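Local coordinates for Non-reducing end alpha-L-arabinofuranosidase BoGH43B (Bacteroides ovatus, PDB 5JOZ), which removes terminal non-reducing alpha-L-arabinofuranosyl residues from xyloglucan side chains, converting S units to X units during xyloglucan breakdown, at residues Trp123-Ser128 and Ser174-His179; Ser168-Ser173 and Ser191-Thr196. All blocks are in the same frame, centred on the assembly; numbering follows the deposited sequence.

Contact 1: Trp123-Ser128 and Ser174-His179; sequences WYVDPS and SPEGPH
D126 OD2 accepts a hydrogen bond from the backbone N of G177 at 2.8 Å, with an N-H...O angle of 144°. The amide meets OD2 on its anti side, somewhat out of the carboxylate plane. The same oxygen lies 2.8 Å from E176 OE2, and the two carboxylate planes are nearly parallel, 9° apart, but stepped rather than coplanar. These acids sit on neighbouring blades of the five-bladed beta-propeller of family GH43, where each segment leads into or forms the innermost strand of its four-stranded blade. E176 is the inferred proton donor, and D126 is inferred to tune its pKa and orient it, a role the geometry suits; the D126 side chain is about 5 Å from that of D16, the inferred proton acceptor. CG of D126 stands beside its own backbone N and anti to the carbonyl carbon, which points the carboxylate across to the 176-179 strand. With an alanine here, the G177 amide would probably lose its acceptor and the E176 carboxylate would be more free to turn. The second direct polar link joins S128 OG to H179 ND1 at 2.8 Å, the hydroxyl lying at the ring edge, in its plane; either atom could be the donor. Between the two links, a water donates to D126 O and to P178 O, at 2.8 and 2.9 Å. The end-to-end directions of 125-128 and 176-179 differ by 13°, and D126-P127-S128 and G177-P178-H179 follow closely similar backbone paths, each starting in the left-handed region. T79 of strand 74-83 touches both S128 and H179. Packing is closest where S128 CB rests against P178 O at 3.1 Å, while P178 CD approaches D126 O at 3.9 Å.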
loop_
_atom_site.group_PDB
_atom_site.type_symbol
_atom_site.label_atom_id
_atom_site.label_comp_id
_atom_site.label_asym_id
_atom_site.label_seq_id
_atom_site.Cartn_x
_atom_site.Cartn_y
_atom_site.Cartn_z
ATOM N N TRP A 123 21.210 -2.745 -4.751
ATOM C CA TRP A 123 20.271 -2.607 -3.640
ATOM C C TRP A 123 19.792 -1.153 -3.450
ATOM O O TRP A 123 19.415 -0.753 -2.344
ATOM C CB TRP A 123 20.936 -3.146 -2.371
ATOM C CG TRP A 123 21.154 -4.631 -2.418
ATOM C CD1 TRP A 123 22.217 -5.284 -2.968
ATOM C CD2 TRP A 123 20.275 -5.644 -1.917
ATOM N NE1 TRP A 123 22.061 -6.642 -2.834
ATOM C CE2 TRP A 123 20.877 -6.893 -2.191
ATOM C CE3 TRP A 123 19.037 -5.618 -1.263
ATOM C CZ2 TRP A 123 20.285 -8.111 -1.829
ATOM C CZ3 TRP A 123 18.445 -6.828 -0.902
ATOM C CH2 TRP A 123 19.071 -8.057 -1.186
ATOM N N TYR A 124 19.783 -0.360 -4.525
ATOM C CA TYR A 124 19.369 1.038 -4.403
ATOM C C TYR A 124 17.857 1.138 -4.167
ATOM O O TYR A 124 17.067 0.396 -4.756
ATOM C CB TYR A 124 19.795 1.853 -5.626
ATOM C CG TYR A 124 21.307 1.954 -5.807
ATOM C CD1 TYR A 124 22.129 2.412 -4.772
ATOM C CD2 TYR A 124 21.914 1.613 -7.015
ATOM C CE1 TYR A 124 23.506 2.505 -4.932
ATOM C CE2 TYR A 124 23.296 1.708 -7.184
ATOM C CZ TYR A 124 24.084 2.157 -6.144
ATOM O OH TYR A 124 25.446 2.257 -6.310
ATOM N N VAL A 125 17.470 2.025 -3.259
ATOM C CA VAL A 125 16.064 2.312 -2.996
ATOM C C VAL A 125 15.548 3.231 -4.100
ATOM O O VAL A 125 16.328 3.969 -4.711
ATOM C CB VAL A 125 15.877 2.930 -1.580
ATOM C CG1 VAL A 125 16.301 4.402 -1.524
ATOM C CG2 VAL A 125 14.444 2.748 -1.092
ATOM N N ASP A 126 14.248 3.169 -4.367
ATOM C CA ASP A 126 13.584 4.075 -5.297
ATOM C C ASP A 126 14.189 4.093 -6.704
ATOM O O ASP A 126 14.445 5.156 -7.262
ATOM C CB ASP A 126 13.560 5.498 -4.705
ATOM C CG ASP A 126 12.810 5.573 -3.384
ATOM O OD1 ASP A 126 12.173 4.571 -3.000
ATOM O OD2 ASP A 126 12.847 6.648 -2.743
ATOM N N PRO A 127 14.411 2.909 -7.292
ATOM C CA PRO A 127 14.886 2.908 -8.670
ATOM C C PRO A 127 13.793 3.427 -9.584
ATOM O O PRO A 127 12.638 3.061 -9.411
ATOM C CB PRO A 127 15.143 1.423 -8.946
ATOM C CG PRO A 127 14.174 0.713 -8.051
ATOM C CD PRO A 127 14.125 1.548 -6.805
ATOM N N SER A 128 14.146 4.279 -10.536
ATOM C CA SER A 128 13.180 4.766 -11.508
ATOM C C SER A 128 13.677 4.509 -12.901
ATOM O O SER A 128 14.881 4.474 -13.123
ATOM C CB SER A 128 12.933 6.254 -11.317
ATOM O OG SER A 128 11.871 6.686 -12.145
ATOM N N SER A 174 17.468 12.824 3.338
ATOM C CA SER A 174 17.155 11.584 2.623
ATOM C C SER A 174 16.628 11.800 1.203
ATOM O O SER A 174 15.443 11.574 0.934
ATOM C CB SER A 174 16.155 10.753 3.439
ATOM O OG SER A 174 16.651 10.516 4.742
ATOM N N PRO A 175 17.503 12.263 0.292
ATOM C CA PRO A 175 17.080 12.416 -1.094
ATOM C C PRO A 175 16.547 11.091 -1.621
ATOM O O PRO A 175 17.267 10.093 -1.657
ATOM C CB PRO A 175 18.361 12.851 -1.809
ATOM C CG PRO A 175 19.156 13.529 -0.750
ATOM C CD PRO A 175 18.886 12.740 0.493
ATOM N N GLU A 176 15.268 11.095 -1.961
ATOM C CA GLU A 176 14.534 9.899 -2.322
ATOM C C GLU A 176 13.753 10.158 -3.604
ATOM O O GLU A 176 13.706 11.274 -4.108
ATOM C CB GLU A 176 13.564 9.516 -1.188
ATOM C CG GLU A 176 14.160 8.663 -0.072
ATOM C CD GLU A 176 13.133 7.748 0.578
ATOM O OE1 GLU A 176 12.541 8.138 1.609
ATOM O OE2 GLU A 176 12.904 6.639 0.043
ATOM N N GLY A 177 13.173 9.088 -4.127
ATOM C CA GLY A 177 12.170 9.140 -5.177
ATOM C C GLY A 177 12.447 9.919 -6.447
ATOM O O GLY A 177 11.543 10.606 -6.935
ATOM N N PRO A 178 13.673 9.796 -7.013
ATOM C CA PRO A 178 13.978 10.578 -8.209
ATOM C C PRO A 178 13.324 10.006 -9.454
ATOM O O PRO A 178 13.349 8.791 -9.654
ATOM C CB PRO A 178 15.497 10.468 -8.314
ATOM C CG PRO A 178 15.794 9.128 -7.748
ATOM C CD PRO A 178 14.834 8.984 -6.601
ATOM N N HIS A 179 12.727 10.873 -10.266
ATOM C CA HIS A 179 12.238 10.493 -11.588
ATOM C C HIS A 179 12.901 11.365 -12.631
ATOM O O HIS A 179 13.226 12.520 -12.363
ATOM C CB HIS A 179 10.721 10.633 -11.694
ATOM C CG HIS A 179 9.984 9.747 -10.752
ATOM N ND1 HIS A 179 10.124 8.374 -10.756
ATOM C CD2 HIS A 179 9.124 10.038 -9.751
ATOM C CE1 HIS A 179 9.358 7.860 -9.809
ATOM N NE2 HIS A 179 8.744 8.847 -9.183
HETATM O O HOH W 1 12.412 6.977 -7.659
#

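Contact 2: Ser168-Ser173 and Ser191-Thr196; sequences SGLGGS and SAEGGT
The carboxylate of E193 accepts a hydrogen bond from one backbone amide at each of its oxygens. L170 N donates to E193 OE2 at 2.6 Å, almost straight at 170°, meeting the syn lone pair of that oxygen. G172 N donates to E193 OE1 over a longer 3.2 Å and arrives from above the carboxylate plane, 62° out of it. One side chain at the end of strand 186-193 thus holds the turning 169-172 backbone, part of the loop that carries the chain between two blades of the GH43 propeller. E193 reaches it with CG beside its backbone N (chi1 -53°) and an extended chain beyond.

A third bond is purely backbone: G194 N donates to S173 O at 2.9 Å. That carbonyl oxygen also receives a CA-H...O contact from E193 CA at 3.4 Å. Within the loop, S168 OG donates to G169 O, and S168 O is taken by NE2 of Q205 on strand 201-207. The L170 side chain packs on V203 and Q205 of that strand, while its CB passes E193 OE2 at 3.8 Å.

The glycines matter sterically. G169 CA is 3.2 Å from E193 OE2, and a CB on G172 would run into OE1, so a bare backbone lets the loop close round the acid. The E193 carboxylate belongs to a buried residue, and the two amide donors would be expected to stabilise it as an anion, paying part of the cost of burying its charge.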
loop_
_atom_site.group_PDB
_atom_site.type_symbol
_atom_site.label_atom_id
_atom_site.label_comp_id
_atom_site.label_asym_id
_atom_site.label_seq_id
_atom_site.Cartn_x
_atom_site.Cartn_y
_atom_site.Cartn_z
ATOM N N SER A 168 22.716 15.725 -7.318
ATOM C CA SER A 168 22.472 15.327 -5.938
ATOM C C SER A 168 21.216 15.991 -5.373
ATOM O O SER A 168 20.495 16.718 -6.071
ATOM C CB SER A 168 23.711 15.633 -5.081
ATOM O OG SER A 168 23.701 16.955 -4.588
ATOM N N GLY A 169 20.940 15.711 -4.109
ATOM C CA GLY A 169 19.854 16.374 -3.411
ATOM C C GLY A 169 20.201 17.832 -3.214
ATOM O O GLY A 169 21.373 18.208 -3.296
ATOM N N LEU A 170 19.174 18.635 -2.948
ATOM C CA LEU A 170 19.272 20.097 -2.880
ATOM C C LEU A 170 19.313 20.680 -1.460
ATOM O O LEU A 170 18.910 21.820 -1.265
ATOM C CB LEU A 170 18.107 20.712 -3.666
ATOM C CG LEU A 170 17.890 20.129 -5.064
ATOM C CD1 LEU A 170 16.708 20.794 -5.757
ATOM C CD2 LEU A 170 19.159 20.261 -5.912
ATOM N N GLY A 171 19.829 19.921 -0.488
ATOM C CA GLY A 171 19.965 20.389 0.906
ATOM C C GLY A 171 19.171 19.617 1.955
ATOM O O GLY A 171 19.589 19.534 3.111
ATOM N N GLY A 172 18.029 19.057 1.560
ATOM C CA GLY A 172 17.137 18.367 2.488
ATOM C C GLY A 172 17.492 16.913 2.762
ATOM O O GLY A 172 18.241 16.278 1.997
ATOM N N SER A 173 16.920 16.398 3.852
ATOM C CA SER A 173 17.103 15.010 4.315
ATOM C C SER A 173 16.716 13.929 3.310
ATOM O O SER A 173 15.760 14.097 2.563
ATOM C CB SER A 173 16.285 14.766 5.596
ATOM O OG SER A 173 16.940 15.344 6.704
ATOM N N SER A 191 12.500 14.971 -7.412
ATOM C CA SER A 191 12.805 14.079 -6.296
ATOM C C SER A 191 12.168 14.564 -5.000
ATOM O O SER A 191 11.624 15.663 -4.931
ATOM C CB SER A 191 14.326 13.979 -6.142
ATOM O OG SER A 191 14.880 15.261 -5.908
ATOM N N ALA A 192 12.256 13.720 -3.984
ATOM C CA ALA A 192 11.701 13.979 -2.668
ATOM C C ALA A 192 12.826 14.200 -1.656
ATOM O O ALA A 192 13.889 13.596 -1.780
ATOM C CB ALA A 192 10.827 12.806 -2.244
ATOM N N GLU A 193 12.579 15.072 -0.672
ATOM C CA GLU A 193 13.523 15.395 0.417
ATOM C C GLU A 193 12.756 15.791 1.663
ATOM O O GLU A 193 11.574 16.092 1.578
ATOM C CB GLU A 193 14.403 16.603 0.059
ATOM C CG GLU A 193 15.128 16.484 -1.246
ATOM C CD GLU A 193 16.119 17.592 -1.512
ATOM O OE1 GLU A 193 16.041 18.679 -0.893
ATOM O OE2 GLU A 193 16.990 17.350 -2.379
ATOM N N GLY A 194 13.448 15.845 2.802
ATOM C CA GLY A 194 12.848 16.263 4.077
ATOM C C GLY A 194 12.576 15.120 5.043
ATOM O O GLY A 194 12.701 15.304 6.254
ATOM N N GLY A 195 12.184 13.957 4.510
ATOM C CA GLY A 195 11.983 12.729 5.298
ATOM C C GLY A 195 10.581 12.152 5.163
ATOM O O GLY A 195 9.917 12.348 4.149
ATOM N N THR A 196 10.142 11.426 6.190
ATOM C CA THR A 196 8.781 10.874 6.261
ATOM C C THR A 196 7.793 11.819 6.954
ATOM O O THR A 196 6.586 11.603 6.869
ATOM C CB THR A 196 8.765 9.525 7.015
#

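In the fold
Contacts 1 and 2 lie 11 Å apart, centre to centre, on the same side of the chain's centre and within the GH43 catalytic propeller. Their segments alternate along the chain: 123-128, 168-173, 174-179, 191-196. The 168-173 loop leaves strand 159-168, outermost in one blade, and leads by way of S174 and P175 into strand 176-183, innermost in the next; strand 186-193 then returns beside it. The two contacts meet in that antiparallel pair, where E176 O and A192 N make a probable hydrogen bond at 2.8 Å. Contact 1 joins the blades at D126 and E176, the inferred pKa modulator and proton donor, whereas contact 2 holds the surface loop that leads into the strand carrying E176.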